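Local coordinates for GTP pyrophosphokinase (Streptococcus pneumoniae, PDB 2BE3), which probably transfers a pyrophosphate group from ATP to GTP or GDP, making the alarmone (p)ppGpp as a member of the RelA/SpoT synthetase family, at residues I55-K58 with M59-G63; R108-T112 with H113-S117; A149-F152 with W153-E157. All coordinates share one frame; numbering follows the deposited sequence.

Interaction 1 (I55-K58 with M59-G63); sequences IKEK and MARRG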
loop_
_atom_site.group_PDB
_atom_site.type_symbol
_atom_site.label_atom_id
_atom_site.label_comp_id
_atom_site.label_asym_id
_atom_site.label_seq_id
_atom_site.Cartn_x
_atom_site.Cartn_y
_atom_site.Cartn_z
ATOM N N ILE A 55 -13.869 6.602 -19.105
ATOM C CA ILE A 55 -12.710 6.166 -19.869
ATOM C C ILE A 55 -13.067 6.138 -21.349
ATOM O O ILE A 55 -12.322 6.694 -22.157
ATOM C CB ILE A 55 -12.150 4.775 -19.433
ATOM C CG1 ILE A 55 -11.639 4.817 -17.987
ATOM C CG2 ILE A 55 -11.050 4.316 -20.416
ATOM C CD1 ILE A 55 -11.345 3.458 -17.413
ATOM N N LYS A 56 -14.217 5.536 -21.688
ATOM C CA LYS A 56 -14.668 5.446 -23.089
ATOM C C LYS A 56 -14.922 6.796 -23.727
ATOM O O LYS A 56 -14.600 6.992 -24.885
ATOM C CB LYS A 56 -15.887 4.560 -23.240
ATOM C CG LYS A 56 -15.559 3.114 -23.157
ATOM C CD LYS A 56 -16.678 2.373 -22.449
ATOM C CE LYS A 56 -17.550 1.600 -23.428
ATOM N NZ LYS A 56 -16.821 0.429 -23.993
ATOM N N GLU A 57 -15.454 7.721 -22.950
ATOM C CA GLU A 57 -15.695 9.070 -23.403
ATOM C C GLU A 57 -14.389 9.737 -23.735
ATOM O O GLU A 57 -14.236 10.310 -24.802
ATOM C CB GLU A 57 -16.424 9.888 -22.320
ATOM C CG GLU A 57 -16.444 11.389 -22.626
ATOM C CD GLU A 57 -16.696 12.286 -21.413
ATOM O OE1 GLU A 57 -16.461 11.863 -20.245
ATOM O OE2 GLU A 57 -17.140 13.444 -21.635
ATOM N N LYS A 58 -13.445 9.669 -22.816
ATOM C CA LYS A 58 -12.168 10.328 -22.987
ATOM C C LYS A 58 -11.388 9.733 -24.210
ATOM O O LYS A 58 -10.744 10.447 -24.974
ATOM C CB LYS A 58 -11.412 10.277 -21.658
ATOM C CG LYS A 58 -10.486 11.462 -21.409
ATOM C CD LYS A 58 -11.143 12.630 -20.643
ATOM C CE LYS A 58 -10.787 12.603 -19.128
ATOM N NZ LYS A 58 -9.278 12.502 -18.809
HETATM N N MSE A 59 -11.536 8.435 -24.441
HETATM C CA MSE A 59 -11.002 7.798 -25.631
HETATM C C MSE A 59 -11.604 8.327 -26.907
HETATM O O MSE A 59 -10.879 8.551 -27.898
HETATM C CB MSE A 59 -11.239 6.306 -25.602
HETATM C CG MSE A 59 -10.427 5.582 -24.556
HETATM SE SE MSE A 59 -10.972 3.685 -24.500
HETATM C CE MSE A 59 -10.306 3.183 -26.303
ATOM N N ALA A 60 -12.924 8.484 -26.926
ATOM C CA ALA A 60 -13.574 9.055 -28.111
ATOM C C ALA A 60 -13.125 10.505 -28.365
ATOM O O ALA A 60 -12.831 10.872 -29.475
ATOM C CB ALA A 60 -15.105 8.944 -28.010
ATOM N N ARG A 61 -13.001 11.294 -27.314
ATOM C CA ARG A 61 -12.728 12.709 -27.436
ATOM C C ARG A 61 -11.262 13.089 -27.587
ATOM O O ARG A 61 -10.969 14.240 -27.926
ATOM C CB ARG A 61 -13.319 13.426 -26.223
ATOM C CG ARG A 61 -14.804 13.233 -26.144
ATOM C CD ARG A 61 -15.379 13.994 -25.038
ATOM N NE ARG A 61 -16.827 13.775 -24.980
ATOM C CZ ARG A 61 -17.710 14.426 -25.719
ATOM N NH1 ARG A 61 -17.302 15.350 -26.569
ATOM N NH2 ARG A 61 -18.991 14.145 -25.594
ATOM N N ARG A 62 -10.344 12.150 -27.336
ATOM C CA ARG A 62 -8.898 12.412 -27.466
ATOM C C ARG A 62 -8.268 11.633 -28.610
ATOM O O ARG A 62 -7.145 11.947 -29.040
ATOM C CB ARG A 62 -8.148 12.064 -26.179
ATOM C CG ARG A 62 -8.547 12.862 -24.960
ATOM C CD ARG A 62 -7.808 14.156 -24.961
ATOM N NE ARG A 62 -8.640 15.282 -24.523
ATOM C CZ ARG A 62 -8.289 16.561 -24.675
ATOM N NH1 ARG A 62 -7.125 16.879 -25.265
ATOM N NH2 ARG A 62 -9.088 17.523 -24.247
ATOM N N GLY A 63 -8.984 10.612 -29.083
ATOM C CA GLY A 63 -8.536 9.776 -30.194
ATOM C C GLY A 63 -7.665 8.634 -29.721
ATOM O O GLY A 63 -6.776 8.188 -30.412
#
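Met59 N donates to Ile55 O at 3.0 Å, and the same bond, from an N-H to the carbonyl four residues earlier, recurs from Ala60 N to Lys56 O and from Arg61 N to Glu57 O, the evidence that this run is alpha-helix. The ladder then weakens: Arg62 N lies 2.9 Å from Lys58 O, but its N-H...O angle of 127° leaves only a weak bond. Gly63 N reaches Met59 O weakly as well, and Gly63 leaves the helical path with a positive phi, which glycine tolerates easily. On one flank, with CG anti to the backbone N (chi1 168°) and the rest extended, the Glu57 chain brings OE2 alongside Arg61. Glu57 OE2 makes a salt bridge of 3.4 Å with Arg61 NE, while Glu57 CG meets the rim of the guanidinium, roughly level with it. The carboxylate and guanidinium planes stand 83° apart, which excludes a flat two-pronged pairing; NE is the only guanidinium nitrogen in this salt bridge. Elsewhere on the helix, Met59 (a selenomethionine) passes CG 3.3 Å from Ile55 O and bends at its last torsion, with SE 4.1 Å from Ile55 CG2. Ile55 is buried against Trp8 and Leu12, and both it and Met59 touch Leu69. Helix 52-62 thus packs on helices 6-35 and 69-72, and a Lys58-Asp75 salt bridge ties it to the loop leading into strand 77-83.

Interaction 2 (R108-T112 with H113-S117); sequences RDYIT and HRKAS
Asp109 O accepts from His113 N at 3.1 Å, closing a compact turn whose tightest part is the carboxylate of Asp109. Asp109 OD1 takes two backbone donors from the same face of its plane, Ile111 N and Thr112 N, each at 3.1 Å. Asp109 OD2 receives Thr112 OG1 at 2.6 Å, again from above the plane, so three donors fix the rotation of the group. Acceptance by OD1 from the nitrogens two and three residues on defines an Asx turn and an Asx motif, here at the point where edge strand 102-109 gives way to the loop before strand 122-130. Tyr110 lies near a bound glycerol, probably from the crystallisation liquor, and meets His123 edge-to-face. Against this tight turn stand the exposed side chains of Lys115, His113 and Arg114. The extended chain of Lys115 carries its end over one face of the Tyr110 ring: Lys115 NZ stands 4.4 Å from the Tyr110 ring centroid and 13° off the normal, a cation-pi contact, with CE giving a CH-pi contact beside it. Lys115 has a second cation-pi partner in Tyr119. Thr112 CG2 rests over the centre of one face of the His113 ring, 4.2 Å from its centroid. Loosest is Arg114: its CA makes a CA-H...O contact with Tyr110 O, but its guanidinium reaches back through a water, which donates to Ile111 O at 2.6 Å and accepts from Arg114 NH2 only weakly.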
loop_
_atom_site.group_PDB
_atom_site.type_symbol
_atom_site.label_atom_id
_atom_site.label_comp_id
_atom_site.label_asym_id
_atom_site.label_seq_id
_atom_site.Cartn_x
_atom_site.Cartn_y
_atom_site.Cartn_z
ATOM N N ARG A 108 1.756 19.886 -13.976
ATOM C CA ARG A 108 1.006 20.969 -14.575
ATOM C C ARG A 108 0.474 21.911 -13.515
ATOM O O ARG A 108 -0.337 21.527 -12.655
ATOM C CB ARG A 108 -0.189 20.430 -15.327
ATOM C CG ARG A 108 0.121 19.612 -16.508
ATOM C CD ARG A 108 -1.054 19.776 -17.418
ATOM N NE ARG A 108 -1.110 18.768 -18.462
ATOM C CZ ARG A 108 -1.760 17.618 -18.317
ATOM N NH1 ARG A 108 -2.402 17.366 -17.164
ATOM N NH2 ARG A 108 -1.765 16.733 -19.322
ATOM N N ASP A 109 0.894 23.160 -13.634
ATOM C CA ASP A 109 0.643 24.153 -12.649
ATOM C C ASP A 109 -0.496 25.077 -13.067
ATOM O O ASP A 109 -0.262 26.111 -13.706
ATOM C CB ASP A 109 1.934 24.950 -12.396
ATOM C CG ASP A 109 1.804 25.891 -11.221
ATOM O OD1 ASP A 109 0.744 25.883 -10.563
ATOM O OD2 ASP A 109 2.743 26.649 -10.954
ATOM N N TYR A 110 -1.715 24.717 -12.686
ATOM C CA TYR A 110 -2.883 25.556 -12.967
ATOM C C TYR A 110 -3.209 26.431 -11.787
ATOM O O TYR A 110 -4.326 26.875 -11.648
ATOM C CB TYR A 110 -4.126 24.710 -13.316
ATOM C CG TYR A 110 -3.912 23.928 -14.566
ATOM C CD1 TYR A 110 -3.728 24.577 -15.786
ATOM C CD2 TYR A 110 -3.856 22.543 -14.530
ATOM C CE1 TYR A 110 -3.503 23.851 -16.941
ATOM C CE2 TYR A 110 -3.633 21.815 -15.673
ATOM C CZ TYR A 110 -3.462 22.468 -16.866
ATOM O OH TYR A 110 -3.211 21.731 -17.992
ATOM N N ILE A 111 -2.237 26.610 -10.905
ATOM C CA ILE A 111 -2.325 27.621 -9.887
ATOM C C ILE A 111 -1.619 28.860 -10.433
ATOM O O ILE A 111 -2.257 29.888 -10.588
ATOM C CB ILE A 111 -1.728 27.168 -8.540
ATOM C CG1 ILE A 111 -2.480 25.928 -8.005
ATOM C CG2 ILE A 111 -1.778 28.349 -7.538
ATOM C CD1 ILE A 111 -1.691 25.113 -6.949
ATOM N N THR A 112 -0.326 28.765 -10.757
ATOM C CA THR A 112 0.371 29.864 -11.424
ATOM C C THR A 112 -0.287 30.184 -12.764
ATOM O O THR A 112 -0.478 31.349 -13.097
ATOM C CB THR A 112 1.843 29.538 -11.679
ATOM O OG1 THR A 112 2.456 29.159 -10.450
ATOM C CG2 THR A 112 2.580 30.746 -12.252
ATOM N N HIS A 113 -0.613 29.148 -13.538
ATOM C CA HIS A 113 -1.305 29.312 -14.841
ATOM C C HIS A 113 -2.772 28.890 -14.737
ATOM O O HIS A 113 -3.212 27.860 -15.296
ATOM C CB HIS A 113 -0.583 28.529 -15.925
ATOM C CG HIS A 113 0.890 28.803 -15.962
ATOM N ND1 HIS A 113 1.416 29.969 -16.482
ATOM C CD2 HIS A 113 1.948 28.071 -15.535
ATOM C CE1 HIS A 113 2.732 29.941 -16.379
ATOM N NE2 HIS A 113 3.080 28.799 -15.811
ATOM N N ARG A 114 -3.509 29.696 -13.982
ATOM C CA ARG A 114 -4.928 29.489 -13.764
ATOM C C ARG A 114 -5.657 29.452 -15.130
ATOM O O ARG A 114 -5.401 30.295 -16.002
ATOM C CB ARG A 114 -5.457 30.604 -12.849
ATOM C CG ARG A 114 -6.962 30.723 -12.789
ATOM C CD ARG A 114 -7.425 31.546 -11.589
ATOM N NE ARG A 114 -7.267 32.988 -11.779
ATOM C CZ ARG A 114 -6.185 33.688 -11.422
ATOM N NH1 ARG A 114 -6.153 34.993 -11.634
ATOM N NH2 ARG A 114 -5.129 33.099 -10.854
ATOM N N LYS A 115 -6.534 28.457 -15.314
ATOM C CA LYS A 115 -7.395 28.380 -16.504
ATOM C C LYS A 115 -8.352 29.555 -16.594
ATOM O O LYS A 115 -8.708 30.180 -15.564
ATOM C CB LYS A 115 -8.163 27.055 -16.533
ATOM C CG LYS A 115 -7.247 25.860 -16.816
ATOM C CD LYS A 115 -8.026 24.574 -16.777
ATOM C CE LYS A 115 -7.181 23.402 -17.298
ATOM N NZ LYS A 115 -7.807 22.105 -16.835
ATOM N N ALA A 116 -8.778 29.834 -17.826
ATOM C CA ALA A 116 -9.743 30.889 -18.151
ATOM C C ALA A 116 -11.040 30.771 -17.339
ATOM O O ALA A 116 -11.611 31.789 -16.953
ATOM C CB ALA A 116 -10.052 30.905 -19.673
ATOM N N SER A 117 -11.474 29.539 -17.052
ATOM C CA SER A 117 -12.727 29.292 -16.310
ATOM C C SER A 117 -12.651 29.706 -14.838
ATOM O O SER A 117 -13.653 29.922 -14.189
ATOM C CB SER A 117 -13.066 27.811 -16.379
ATOM O OG SER A 117 -12.010 27.059 -15.825
HETATM O O HOH W 1 -4.029 31.149 -9.127
#

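Interaction 3 (A149-F152 with W153-E157); sequences AMNF and WATIE
Phe152 lays one face of its ring against the delta methyl of Ile156, one turn further along the helix. Ile156 CD1 stands 4.1 Å from the Phe152 ring centroid, 29° off the normal, a CH-pi contact; the displacement is toward one side of the ring, since Phe152 CE1 is the ring atom nearest to Ile156 CD1, at 3.6 Å. A chi1 of 176°, which puts Phe152 CG anti to the backbone N, swings the ring to the side of the helix where Ile156 lies. Next to this pair, Thr155 turns back on the previous turn. Thr155 N donates to Asn151 O at 3.0 Å, and Thr155 OG1 lies 3.0 Å from that same Asn151 O, though its single proton could serve another neighbour instead. The chi1 of 58° that brings OG1 there also sets Thr155 CG2 against the Asn151 side chain, 3.9 Å from Asn151 CG. A water lies 2.5 Å from Thr155 OG1 and gives only a weak bond to Phe152 O. On another flank, Trp153 is buried and lays its ring beneath Glu157 CB, which is 3.6 Å above the ring plane. Trp153 NE1 donates to Leu176 O, and its ring packs on Thr179 and Ala180. Helix 148-164 thus continues from strand 137-147, keeps contact with the end of that strand where Ala154 and Thr155 touch Arg146, and packs on helix 170-191 through Trp153.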
loop_
_atom_site.group_PDB
_atom_site.type_symbol
_atom_site.label_atom_id
_atom_site.label_comp_id
_atom_site.label_asym_id
_atom_site.label_seq_id
_atom_site.Cartn_x
_atom_site.Cartn_y
_atom_site.Cartn_z
ATOM N N ALA A 149 -10.584 25.268 -0.895
ATOM C CA ALA A 149 -11.367 26.190 -1.715
ATOM C C ALA A 149 -11.257 25.856 -3.249
ATOM O O ALA A 149 -12.289 25.891 -3.973
ATOM C CB ALA A 149 -10.986 27.617 -1.419
HETATM N N MSE A 150 -10.042 25.529 -3.720
HETATM C CA MSE A 150 -9.850 24.996 -5.068
HETATM C C MSE A 150 -10.672 23.734 -5.310
HETATM O O MSE A 150 -11.377 23.642 -6.291
HETATM C CB MSE A 150 -8.374 24.694 -5.389
HETATM C CG MSE A 150 -7.443 25.864 -5.453
HETATM SE SE MSE A 150 -5.597 25.197 -5.725
HETATM C CE MSE A 150 -4.516 26.755 -5.037
ATOM N N ASN A 151 -10.590 22.766 -4.408
ATOM C CA ASN A 151 -11.398 21.562 -4.511
ATOM C C ASN A 151 -12.922 21.787 -4.528
ATOM O O ASN A 151 -13.642 21.162 -5.303
ATOM C CB ASN A 151 -11.001 20.568 -3.437
ATOM C CG ASN A 151 -11.573 19.190 -3.701
ATOM O OD1 ASN A 151 -12.448 18.718 -2.956
ATOM N ND2 ASN A 151 -11.095 18.532 -4.754
ATOM N N PHE A 152 -13.404 22.669 -3.670
ATOM C CA PHE A 152 -14.817 23.022 -3.614
ATOM C C PHE A 152 -15.261 23.616 -4.963
ATOM O O PHE A 152 -16.272 23.222 -5.519
ATOM C CB PHE A 152 -15.022 24.026 -2.497
ATOM C CG PHE A 152 -16.416 24.559 -2.378
ATOM C CD1 PHE A 152 -17.488 23.720 -2.071
ATOM C CD2 PHE A 152 -16.665 25.923 -2.514
ATOM C CE1 PHE A 152 -18.784 24.225 -1.917
ATOM C CE2 PHE A 152 -17.978 26.429 -2.345
ATOM C CZ PHE A 152 -19.023 25.565 -2.055
ATOM N N TRP A 153 -14.488 24.528 -5.528
ATOM C CA TRP A 153 -14.920 25.140 -6.767
ATOM C C TRP A 153 -14.828 24.154 -7.940
ATOM O O TRP A 153 -15.756 24.067 -8.743
ATOM C CB TRP A 153 -14.136 26.425 -7.056
ATOM C CG TRP A 153 -14.677 27.145 -8.235
ATOM C CD1 TRP A 153 -15.647 28.109 -8.232
ATOM C CD2 TRP A 153 -14.316 26.939 -9.602
ATOM N NE1 TRP A 153 -15.902 28.526 -9.512
ATOM C CE2 TRP A 153 -15.096 27.829 -10.377
ATOM C CE3 TRP A 153 -13.427 26.068 -10.255
ATOM C CZ2 TRP A 153 -15.000 27.895 -11.771
ATOM C CZ3 TRP A 153 -13.324 26.140 -11.654
ATOM C CH2 TRP A 153 -14.119 27.037 -12.388
ATOM N N ALA A 154 -13.712 23.427 -8.025
ATOM C CA ALA A 154 -13.459 22.501 -9.139
ATOM C C ALA A 154 -14.438 21.353 -9.210
ATOM O O ALA A 154 -14.921 21.056 -10.287
ATOM C CB ALA A 154 -12.039 21.960 -9.105
ATOM N N THR A 155 -14.742 20.707 -8.080
ATOM C CA THR A 155 -15.604 19.534 -8.103
ATOM C C THR A 155 -16.975 19.991 -8.554
ATOM O O THR A 155 -17.634 19.290 -9.280
ATOM C CB THR A 155 -15.741 18.791 -6.717
ATOM O OG1 THR A 155 -16.225 19.707 -5.788
ATOM C CG2 THR A 155 -14.430 18.273 -6.172
ATOM N N ILE A 156 -17.398 21.172 -8.123
ATOM C CA ILE A 156 -18.687 21.747 -8.534
ATOM C C ILE A 156 -18.719 22.165 -10.021
ATOM O O ILE A 156 -19.720 21.950 -10.691
ATOM C CB ILE A 156 -19.062 22.915 -7.609
ATOM C CG1 ILE A 156 -19.674 22.368 -6.322
ATOM C CG2 ILE A 156 -19.975 23.957 -8.287
ATOM C CD1 ILE A 156 -19.903 23.457 -5.292
ATOM N N GLU A 157 -17.637 22.755 -10.525
ATOM C CA GLU A 157 -17.563 23.172 -11.923
ATOM C C GLU A 157 -17.610 21.943 -12.848
ATOM O O GLU A 157 -18.315 21.933 -13.840
ATOM C CB GLU A 157 -16.333 24.059 -12.162
ATOM C CG GLU A 157 -16.423 24.919 -13.379
ATOM C CD GLU A 157 -15.734 24.335 -14.617
ATOM O OE1 GLU A 157 -15.103 23.244 -14.522
ATOM O OE2 GLU A 157 -15.812 24.993 -15.708
HETATM O O HOH W 2 -17.629 20.485 -3.817
#

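Followed from the N terminus, the three contacts come in series, none nesting in or crossing another, and each is local. Interaction 1 spans the last turns of helix 52-62, and interaction 2 closes a short turn at the end of strand 102-109, while interaction 3 lies within helix 148-164, directly after strand 137-147. Interaction 1 stands apart, its centre about 23 Å from those of the other two. Interactions 2 and 3 touch: Ile111 CG1 packs on Met150 CE at 3.7 Å, and Ser117 O lies 3.4 Å from Trp153 CZ2. The loop leaving the edge strand therefore rests on the helix that follows the central strand.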